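PDB 5KKU: polyketide synthase type I from Bacillus amyloliquefaciens, which carries an N-terminal dehydratase domain of the difficidin assembly line, the part crystallised here, and probably takes part in the synthesis of polyketide antibiotics. Local coordinates for residues A135-D140 with V165-D170; E173-T178 with T201-S206; Y238-K243 with T264-A269. One frame throughout, in Å; residues are numbered along the deposited sequence.

Contact 1. Residues A135-D140 with V165-D170; sequences ASRKWD and VYQLQD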
loop_
_atom_site.group_PDB
_atom_site.type_symbol
_atom_site.label_atom_id
_atom_site.label_comp_id
_atom_site.label_asym_id
_atom_site.label_seq_id
_atom_site.Cartn_x
_atom_site.Cartn_y
_atom_site.Cartn_z
ATOM N N ALA A 135 -23.642 -2.857 -12.517
ATOM C CA ALA A 135 -23.539 -2.017 -11.440
ATOM C C ALA A 135 -24.801 -1.263 -11.215
ATOM O O ALA A 135 -25.598 -0.787 -11.901
ATOM C CB ALA A 135 -22.311 -1.141 -11.423
ATOM N N SER A 136 -24.912 -1.425 -9.903
ATOM C CA SER A 136 -25.898 -1.029 -8.911
ATOM C C SER A 136 -25.700 0.350 -8.216
ATOM O O SER A 136 -26.623 1.110 -8.126
ATOM C CB SER A 136 -25.966 -2.174 -7.921
ATOM O OG SER A 136 -26.619 -1.849 -6.798
ATOM N N ARG A 137 -24.460 0.617 -7.807
ATOM C CA ARG A 137 -24.082 1.938 -7.319
ATOM C C ARG A 137 -22.680 2.306 -7.817
ATOM O O ARG A 137 -21.832 1.436 -8.013
ATOM C CB ARG A 137 -24.131 1.981 -5.791
ATOM C CG ARG A 137 -25.537 2.016 -5.216
ATOM C CD ARG A 137 -25.510 2.133 -3.699
ATOM N NE ARG A 137 -26.021 0.929 -3.049
ATOM C CZ ARG A 137 -27.255 0.463 -3.207
ATOM N NH1 ARG A 137 -28.112 1.099 -3.995
ATOM N NH2 ARG A 137 -27.636 -0.639 -2.576
ATOM N N LYS A 138 -22.461 3.611 -7.945
ATOM C CA LYS A 138 -21.254 4.150 -8.472
ATOM C C LYS A 138 -20.888 5.453 -7.781
ATOM O O LYS A 138 -21.701 6.279 -7.585
ATOM C CB LYS A 138 -21.419 4.346 -9.963
ATOM C CG LYS A 138 -20.164 4.703 -10.711
ATOM C CD LYS A 138 -20.446 5.085 -12.149
ATOM C CE LYS A 138 -19.212 5.507 -12.906
ATOM N NZ LYS A 138 -19.528 5.511 -14.332
ATOM N N TRP A 139 -19.628 5.597 -7.428
ATOM C CA TRP A 139 -19.152 6.829 -6.850
ATOM C C TRP A 139 -17.919 7.333 -7.577
ATOM O O TRP A 139 -17.175 6.550 -8.030
ATOM C CB TRP A 139 -18.794 6.631 -5.408
ATOM C CG TRP A 139 -19.854 6.300 -4.479
ATOM C CD1 TRP A 139 -20.445 7.123 -3.627
ATOM C CD2 TRP A 139 -20.388 5.014 -4.227
ATOM N NE1 TRP A 139 -21.345 6.467 -2.885
ATOM C CE2 TRP A 139 -21.318 5.152 -3.221
ATOM C CE3 TRP A 139 -20.183 3.764 -4.772
ATOM C CZ2 TRP A 139 -22.063 4.113 -2.768
ATOM C CZ3 TRP A 139 -20.905 2.735 -4.302
ATOM C CH2 TRP A 139 -21.827 2.903 -3.300
ATOM N N ASP A 140 -17.752 8.649 -7.660
ATOM C CA ASP A 140 -16.602 9.234 -8.336
ATOM C C ASP A 140 -15.308 8.879 -7.613
ATOM O O ASP A 140 -15.323 8.523 -6.435
ATOM C CB ASP A 140 -16.752 10.754 -8.432
ATOM C CG ASP A 140 -15.678 11.393 -9.292
ATOM O OD1 ASP A 140 -14.507 10.974 -9.190
ATOM O OD2 ASP A 140 -16.008 12.314 -10.069
ATOM N N VAL A 165 -15.860 4.073 -8.381
ATOM C CA VAL A 165 -16.072 2.879 -7.614
ATOM C C VAL A 165 -17.460 2.311 -7.878
ATOM O O VAL A 165 -18.451 2.956 -7.679
ATOM C CB VAL A 165 -15.874 3.160 -6.119
ATOM C CG1 VAL A 165 -16.000 1.895 -5.298
ATOM C CG2 VAL A 165 -14.545 3.817 -5.875
ATOM N N TYR A 166 -17.522 1.074 -8.284
ATOM C CA TYR A 166 -18.776 0.440 -8.561
ATOM C C TYR A 166 -19.117 -0.525 -7.465
ATOM O O TYR A 166 -18.288 -1.178 -6.980
ATOM C CB TYR A 166 -18.705 -0.297 -9.870
ATOM C CG TYR A 166 -18.432 0.535 -11.043
ATOM C CD1 TYR A 166 -17.165 0.854 -11.407
ATOM C CD2 TYR A 166 -19.457 0.992 -11.833
ATOM C CE1 TYR A 166 -16.926 1.623 -12.498
ATOM C CE2 TYR A 166 -19.217 1.744 -12.934
ATOM C CZ TYR A 166 -17.951 2.069 -13.250
ATOM O OH TYR A 166 -17.736 2.827 -14.304
ATOM N N GLN A 167 -20.361 -0.599 -7.106
ATOM C CA GLN A 167 -20.839 -1.504 -6.103
ATOM C C GLN A 167 -21.961 -2.375 -6.649
ATOM O O GLN A 167 -22.870 -1.880 -7.242
ATOM C CB GLN A 167 -21.324 -0.724 -4.900
ATOM C CG GLN A 167 -21.437 -1.522 -3.670
ATOM C CD GLN A 167 -22.004 -0.728 -2.541
ATOM O OE1 GLN A 167 -21.297 -0.308 -1.656
ATOM N NE2 GLN A 167 -23.262 -0.489 -2.589
ATOM N N LEU A 168 -21.877 -3.667 -6.410
ATOM C CA LEU A 168 -22.918 -4.567 -6.848
ATOM C C LEU A 168 -23.690 -5.215 -5.727
ATOM O O LEU A 168 -23.143 -6.004 -5.009
ATOM C CB LEU A 168 -22.376 -5.628 -7.776
ATOM C CG LEU A 168 -23.387 -6.695 -8.158
ATOM C CD1 LEU A 168 -24.468 -6.142 -9.069
ATOM C CD2 LEU A 168 -22.769 -7.943 -8.698
ATOM N N GLN A 169 -24.935 -4.842 -5.519
ATOM C CA GLN A 169 -25.760 -5.386 -4.423
ATOM C C GLN A 169 -25.306 -5.262 -3.014
ATOM O O GLN A 169 -25.751 -5.953 -2.154
ATOM C CB GLN A 169 -26.355 -6.736 -4.837
ATOM C CG GLN A 169 -27.397 -6.631 -5.924
ATOM C CD GLN A 169 -27.747 -7.939 -6.570
ATOM O OE1 GLN A 169 -27.563 -8.968 -6.002
ATOM N NE2 GLN A 169 -28.279 -7.887 -7.753
ATOM N N ASP A 170 -24.403 -4.351 -2.773
ATOM C CA ASP A 170 -23.899 -4.138 -1.496
ATOM C C ASP A 170 -22.865 -5.196 -1.079
ATOM O O ASP A 170 -22.509 -5.263 0.054
ATOM C CB ASP A 170 -24.878 -3.891 -0.376
ATOM C CG ASP A 170 -25.717 -5.083 -0.134
ATOM O OD1 ASP A 170 -25.440 -6.153 -0.705
ATOM O OD2 ASP A 170 -26.674 -4.966 0.631
#
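Trp139 and Val165 form a hydrogen-bonded antiparallel pair, Val165 N giving its proton to Trp139 O at 2.8 Å and Trp139 N returning one to Val165 O. Two residues along, Arg137 and Gln167 repeat the exchange, the shorter bond running from Gln167 N to Arg137 O at 2.7 Å. Gln167 O then serves two amides, a good bond from Arg137 N and a weak one from Ser136 N at 3.4 Å. Between these rungs Lys138 faces Tyr166 in a non-hydrogen-bonded pair, where Lys138 CA lies 3.1 Å from Val165 O in a CA-H...O contact.

The Lys138 and Tyr166 side chains run alongside each other in the same direction. Lys138 CG sits over the ring face, 4.2 Å from its centroid, as a CH-pi contact. With CG anti to the backbone N (chi1 -171°) and the chain extended beyond it, Lys138 follows the ring out to its hydroxyl, where NZ makes a weak hydrogen bond to Tyr166 OH at 3.2 Å. Ala135 CB meets the edge of the Tyr166 ring, 3.6 Å from Tyr166 CD2. On the other face, shared with Arg137, Trp139 turns the edge of its indole to Gln167, Trp139 CZ3 resting 3.5 Å from Gln167 CB, with ring and amide planes 67° apart. Helix 128-133 packs on Tyr166 through Phe131 and Met132.

Two residues, Ser136 and Arg137, opposite the single Gln167 make a classic beta bulge, at the start of the short strand 137-140, which pairs with strand 162-168 in the predicted C-terminal hotdog fold.

Contact 2. Residues E173-T178 with T201-S206; sequences ELMELT and TLAGSS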
loop_
_atom_site.group_PDB
_atom_site.type_symbol
_atom_site.label_atom_id
_atom_site.label_comp_id
_atom_site.label_asym_id
_atom_site.label_seq_id
_atom_site.Cartn_x
_atom_site.Cartn_y
_atom_site.Cartn_z
ATOM N N GLU A 173 -17.377 -4.833 -4.683
ATOM C CA GLU A 173 -16.868 -3.566 -5.103
ATOM C C GLU A 173 -15.766 -3.663 -6.153
ATOM O O GLU A 173 -14.987 -4.569 -6.162
ATOM C CB GLU A 173 -16.367 -2.817 -3.884
ATOM C CG GLU A 173 -15.748 -1.483 -4.133
ATOM C CD GLU A 173 -15.171 -0.866 -2.892
ATOM O OE1 GLU A 173 -13.972 -0.653 -2.837
ATOM O OE2 GLU A 173 -15.908 -0.600 -1.974
ATOM N N LEU A 174 -15.741 -2.678 -7.044
ATOM C CA LEU A 174 -14.750 -2.612 -8.110
ATOM C C LEU A 174 -14.271 -1.174 -8.262
ATOM O O LEU A 174 -15.074 -0.266 -8.478
ATOM C CB LEU A 174 -15.341 -3.116 -9.427
ATOM C CG LEU A 174 -14.344 -3.420 -10.546
ATOM C CD1 LEU A 174 -13.097 -4.089 -9.987
ATOM C CD2 LEU A 174 -14.987 -4.287 -11.618
ATOM N N MET A 175 -12.964 -0.968 -8.145
ATOM C CA MET A 175 -12.397 0.371 -8.257
ATOM C C MET A 175 -11.544 0.567 -9.508
ATOM O O MET A 175 -10.456 0.003 -9.626
ATOM C CB MET A 175 -11.576 0.706 -7.010
ATOM C CG MET A 175 -12.413 1.001 -5.776
ATOM S SD MET A 175 -11.416 1.502 -4.360
ATOM C CE MET A 175 -10.314 0.098 -4.209
ATOM N N GLU A 176 -12.047 1.376 -10.434
ATOM C CA GLU A 176 -11.346 1.669 -11.647
ATOM C C GLU A 176 -10.369 2.758 -11.343
ATOM O O GLU A 176 -10.739 3.832 -11.013
ATOM C CB GLU A 176 -12.317 2.072 -12.743
ATOM C CG GLU A 176 -11.669 2.155 -14.100
ATOM C CD GLU A 176 -12.620 2.582 -15.165
ATOM O OE1 GLU A 176 -13.358 3.511 -14.933
ATOM O OE2 GLU A 176 -12.632 2.000 -16.235
ATOM N N LEU A 177 -9.099 2.450 -11.415
ATOM C CA LEU A 177 -8.081 3.383 -11.051
ATOM C C LEU A 177 -7.112 3.685 -12.167
ATOM O O LEU A 177 -6.640 2.805 -12.824
ATOM C CB LEU A 177 -7.345 2.836 -9.845
ATOM C CG LEU A 177 -8.211 2.602 -8.627
ATOM C CD1 LEU A 177 -7.631 1.600 -7.686
ATOM C CD2 LEU A 177 -8.371 3.907 -7.934
ATOM N N THR A 178 -6.792 4.953 -12.354
ATOM C CA THR A 178 -5.802 5.400 -13.307
ATOM C C THR A 178 -4.886 6.447 -12.701
ATOM O O THR A 178 -5.297 7.282 -11.971
ATOM C CB THR A 178 -6.417 5.942 -14.586
ATOM O OG1 THR A 178 -7.187 4.931 -15.199
ATOM C CG2 THR A 178 -5.407 6.287 -15.538
ATOM N N THR A 201 -5.621 0.049 -1.094
ATOM C CA THR A 201 -5.915 -0.157 0.303
ATOM C C THR A 201 -7.217 0.454 0.737
ATOM O O THR A 201 -7.637 0.228 1.814
ATOM C CB THR A 201 -4.845 0.315 1.279
ATOM O OG1 THR A 201 -4.864 1.721 1.398
ATOM C CG2 THR A 201 -3.550 -0.141 0.905
ATOM N N LEU A 202 -7.849 1.187 -0.149
ATOM C CA LEU A 202 -9.116 1.789 0.079
ATOM C C LEU A 202 -10.244 0.888 -0.314
ATOM O O LEU A 202 -11.347 1.276 -0.254
ATOM C CB LEU A 202 -9.209 3.085 -0.691
ATOM C CG LEU A 202 -8.323 4.211 -0.205
ATOM C CD1 LEU A 202 -8.417 5.434 -1.062
ATOM C CD2 LEU A 202 -8.686 4.586 1.201
ATOM N N ALA A 203 -9.941 -0.327 -0.715
ATOM C CA ALA A 203 -10.970 -1.319 -1.023
ATOM C C ALA A 203 -11.997 -1.564 0.078
ATOM O O ALA A 203 -11.675 -1.684 1.221
ATOM C CB ALA A 203 -10.346 -2.621 -1.440
ATOM N N GLY A 204 -13.243 -1.588 -0.311
ATOM C CA GLY A 204 -14.318 -1.825 0.610
ATOM C C GLY A 204 -14.880 -0.574 1.193
ATOM O O GLY A 204 -15.754 -0.652 1.965
ATOM N N SER A 205 -14.359 0.578 0.812
ATOM C CA SER A 205 -14.871 1.826 1.318
ATOM C C SER A 205 -16.348 2.053 1.007
ATOM O O SER A 205 -17.053 2.652 1.774
ATOM C CB SER A 205 -14.059 2.983 0.801
ATOM O OG SER A 205 -12.760 2.951 1.298
ATOM N N SER A 206 -16.822 1.596 -0.117
ATOM C CA SER A 206 -18.198 1.749 -0.451
ATOM C C SER A 206 -19.050 0.905 0.479
ATOM O O SER A 206 -20.152 1.205 0.754
ATOM C CB SER A 206 -18.389 1.345 -1.899
ATOM O OG SER A 206 -18.638 -0.023 -2.027
#
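Glu173 sends its carboxylate into the turn at 202-205 and meets backbone amides with both oxygens. Glu173 OE1 accepts from Gly204 N at 2.8 Å in a nearly straight bond (162° at the hydrogen), the amide approaching from above the carboxylate plane. Glu173 OE2 takes Ser206 N at 3.0 Å, on its syn side but out of the carboxylate plane. Ser206 OG also lies 2.8 Å from Glu173 OE2, and the side-chain amide of Gln167 is its other close polar neighbour; where the hydroxyl proton goes is not settled. Two backbone amides thus hold the carboxylate from different sides and probably favour its ionised form. CG stands anti to the backbone N (chi1 178°) and the chain continues extended, which carries the acid from the strand to the turn; Phe207 and Val165 also touch this side chain.

Leu202 O, within the turn, is satisfied twice by Ser205: its OG donates at 2.7 Å and its N at 3.3 Å, both from the same face of the carbonyl plane. The latter closes a type II beta turn from Leu202 to Ser205, with Gly204 at its third position, where a positive phi is expected.

Met175 completes the contact with an apolar touch. Its chain bends at the last torsion (chi3 -57°), bringing Met175 CE to 3.5 Å from Ala203 N and 3.9 Å from Ala203 CB. Val165 and Thr239 of the adjoining strands also pack on this side chain.

An acid from a strand of the predicted C-terminal hotdog fold therefore holds a type II turn that follows helix 194-200, the helix carrying Asp198, the predicted proton donor for dehydration.

Contact 3. Residues Y238-K243 with T264-A269; sequences YTYSAK and TIYDRA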
loop_
_atom_site.group_PDB
_atom_site.type_symbol
_atom_site.label_atom_id
_atom_site.label_comp_id
_atom_site.label_asym_id
_atom_site.label_seq_id
_atom_site.Cartn_x
_atom_site.Cartn_y
_atom_site.Cartn_z
ATOM N N TYR A 238 -8.118 -2.568 -11.917
ATOM C CA TYR A 238 -9.424 -2.791 -11.363
ATOM C C TYR A 238 -9.336 -3.578 -10.104
ATOM O O TYR A 238 -9.167 -4.747 -10.151
ATOM C CB TYR A 238 -10.316 -3.484 -12.381
ATOM C CG TYR A 238 -10.455 -2.721 -13.656
ATOM C CD1 TYR A 238 -9.499 -2.765 -14.620
ATOM C CD2 TYR A 238 -11.533 -1.963 -13.873
ATOM C CE1 TYR A 238 -9.622 -2.045 -15.746
ATOM C CE2 TYR A 238 -11.664 -1.241 -14.996
ATOM C CZ TYR A 238 -10.727 -1.306 -15.935
ATOM O OH TYR A 238 -10.898 -0.586 -17.017
ATOM N N THR A 239 -9.442 -2.891 -8.999
ATOM C CA THR A 239 -9.369 -3.464 -7.708
ATOM C C THR A 239 -10.708 -4.031 -7.240
ATOM O O THR A 239 -11.611 -3.324 -6.944
ATOM C CB THR A 239 -8.768 -2.454 -6.704
ATOM O OG1 THR A 239 -7.441 -2.116 -7.106
ATOM C CG2 THR A 239 -8.738 -3.038 -5.340
ATOM N N TYR A 240 -10.818 -5.329 -7.171
ATOM C CA TYR A 240 -12.001 -5.961 -6.768
ATOM C C TYR A 240 -11.955 -6.365 -5.302
ATOM O O TYR A 240 -10.956 -6.833 -4.831
ATOM C CB TYR A 240 -12.207 -7.173 -7.631
ATOM C CG TYR A 240 -13.282 -8.078 -7.166
ATOM C CD1 TYR A 240 -14.565 -7.892 -7.565
ATOM C CD2 TYR A 240 -13.014 -9.124 -6.360
ATOM C CE1 TYR A 240 -15.555 -8.689 -7.141
ATOM C CE2 TYR A 240 -14.010 -9.943 -5.930
ATOM C CZ TYR A 240 -15.281 -9.718 -6.340
ATOM O OH TYR A 240 -16.270 -10.477 -5.934
ATOM N N SER A 241 -13.051 -6.209 -4.604
ATOM C CA SER A 241 -13.166 -6.537 -3.210
ATOM C C SER A 241 -14.585 -7.066 -2.869
ATOM O O SER A 241 -15.551 -6.621 -3.397
ATOM C CB SER A 241 -12.775 -5.308 -2.421
ATOM O OG SER A 241 -13.031 -5.383 -1.078
ATOM N N ALA A 242 -14.656 -8.079 -2.027
ATOM C CA ALA A 242 -15.922 -8.671 -1.649
ATOM C C ALA A 242 -16.274 -8.580 -0.183
ATOM O O ALA A 242 -15.477 -8.731 0.678
ATOM C CB ALA A 242 -15.990 -10.092 -2.100
ATOM N N LYS A 243 -17.538 -8.352 0.061
ATOM C CA LYS A 243 -18.048 -8.240 1.397
ATOM C C LYS A 243 -17.841 -9.462 2.255
ATOM O O LYS A 243 -17.434 -9.339 3.348
ATOM C CB LYS A 243 -19.498 -7.780 1.402
ATOM C CG LYS A 243 -19.923 -7.245 2.747
ATOM C CD LYS A 243 -21.014 -6.218 2.699
ATOM C CE LYS A 243 -22.059 -6.522 3.742
ATOM N NZ LYS A 243 -22.410 -7.974 3.747
ATOM N N THR A 264 -8.456 -8.165 -4.804
ATOM C CA THR A 264 -7.739 -8.657 -5.956
ATOM C C THR A 264 -7.638 -7.572 -6.985
ATOM O O THR A 264 -8.585 -6.902 -7.224
ATOM C CB THR A 264 -8.427 -9.877 -6.603
ATOM O OG1 THR A 264 -8.675 -10.869 -5.623
ATOM C CG2 THR A 264 -7.606 -10.429 -7.754
ATOM N N ILE A 265 -6.493 -7.417 -7.612
ATOM C CA ILE A 265 -6.300 -6.399 -8.616
ATOM C C ILE A 265 -6.332 -7.023 -9.976
ATOM O O ILE A 265 -5.545 -7.853 -10.255
ATOM C CB ILE A 265 -4.995 -5.609 -8.405
ATOM C CG1 ILE A 265 -4.897 -5.027 -7.008
ATOM C CG2 ILE A 265 -4.943 -4.462 -9.354
ATOM C CD1 ILE A 265 -3.720 -4.133 -6.771
ATOM N N TYR A 266 -7.271 -6.607 -10.786
ATOM C CA TYR A 266 -7.438 -7.081 -12.144
ATOM C C TYR A 266 -6.960 -6.109 -13.208
ATOM O O TYR A 266 -6.961 -4.949 -12.972
ATOM C CB TYR A 266 -8.898 -7.391 -12.387
ATOM C CG TYR A 266 -9.389 -8.583 -11.655
ATOM C CD1 TYR A 266 -9.123 -9.866 -12.091
ATOM C CD2 TYR A 266 -10.124 -8.426 -10.499
ATOM C CE1 TYR A 266 -9.584 -10.937 -11.390
ATOM C CE2 TYR A 266 -10.584 -9.493 -9.807
ATOM C CZ TYR A 266 -10.305 -10.737 -10.238
ATOM O OH TYR A 266 -10.782 -11.724 -9.498
ATOM N N ASP A 267 -6.450 -6.665 -14.239
ATOM C CA ASP A 267 -6.644 -5.959 -15.329
ATOM C C ASP A 267 -8.091 -6.168 -15.741
ATOM O O ASP A 267 -8.970 -6.771 -15.254
ATOM C CB ASP A 267 -5.595 -6.141 -16.427
ATOM C CG ASP A 267 -5.654 -7.478 -17.127
ATOM O OD1 ASP A 267 -6.679 -8.126 -17.099
ATOM O OD2 ASP A 267 -4.665 -7.868 -17.744
ATOM N N ARG A 268 -8.161 -5.431 -16.822
ATOM C CA ARG A 268 -9.262 -5.100 -17.656
ATOM C C ARG A 268 -9.794 -6.235 -18.475
ATOM O O ARG A 268 -10.977 -6.375 -18.586
ATOM C CB ARG A 268 -8.823 -3.984 -18.577
ATOM C CG ARG A 268 -9.820 -3.534 -19.586
ATOM C CD ARG A 268 -11.092 -3.054 -18.963
ATOM N NE ARG A 268 -12.124 -3.155 -19.938
ATOM C CZ ARG A 268 -13.154 -2.346 -20.059
ATOM N NH1 ARG A 268 -14.038 -2.580 -20.996
ATOM N NH2 ARG A 268 -13.312 -1.329 -19.247
ATOM N N ALA A 269 -8.902 -7.016 -19.043
ATOM C CA ALA A 269 -9.320 -8.253 -19.630
ATOM C C ALA A 269 -9.686 -9.294 -18.617
ATOM O O ALA A 269 -10.029 -10.362 -18.968
ATOM C CB ALA A 269 -8.247 -8.772 -20.551
#
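Tyr238 and Tyr266 open an antiparallel ladder in which Thr239 faces Ile265 and Tyr240 faces Thr264. The strand axes come within 4.5 Å and their directions differ by 146°, well twisted from exact antiparallel. Four backbone bonds join the two hydrogen-bonded pairs. Tyr266 N reaches Tyr238 O at 2.7 Å from well above the carbonyl plane (36°), whereas Thr264 N meets Tyr240 O within its plane at 2.8 Å. Tyr238 N to Tyr266 O and Tyr240 N to Thr264 O complete the set. In the non-hydrogen-bonded pair between them, Thr239 CA makes a CA-H...O contact of 3.6 Å with Thr264 O.

Three tyrosines share one face with Thr264. Tyr240 and Tyr266 run alongside each other, and Tyr240 CB touches the edge of the Tyr266 ring, 3.6 Å from CE2; Thr264 CG2 lies over one face of the same ring, toward its rim. For Tyr238, CG sits beside the backbone N (chi1 -58°), and the ring reaches across to Arg268. Arg268 CB packs 3.5 Å from Tyr238 CE1, and the bend at chi2 brings Arg268 CD to 3.1 Å from Tyr238 OH. Its NH2 adds a straight but weak hydrogen bond to that hydroxyl, 3.4 Å long, with Tyr238 OH at the guanidinium edge; Glu176 OE2 is another partner of the hydroxyl. On the other face Thr239 OG1 lies beside Ile265 CG1 and hydrogen-bonds to Ser200 OG.

This segment of the 236-248/258-266 hairpin lies between strand 172-178, which bonds to Thr239 and Ser241, and strand 272-283, which bonds to Ile265, while helix 128-133 packs on Tyr238 and Arg268 through Ile128.

All three contacts draw on one run of antiparallel strands in the predicted C-terminal hotdog fold: 137-140, 162-168, 172-178, 236-248 and 258-266, each beside the next; contact 2 ties the 201-206 loop to it. Contacts 1 and 2, centres about 10 Å apart, meet through Tyr166 N and Leu174 O at 2.8 Å. Contacts 2 and 3, centres about 8 Å apart, are joined by Glu173 N to Ser241 O at 2.9 Å. Contact 2 lies nearest the predicted active site: the Leu202 side chain is about 6 Å from that of Asp198 and about 9 Å from that of His25, whereas contact 1 lies away from it.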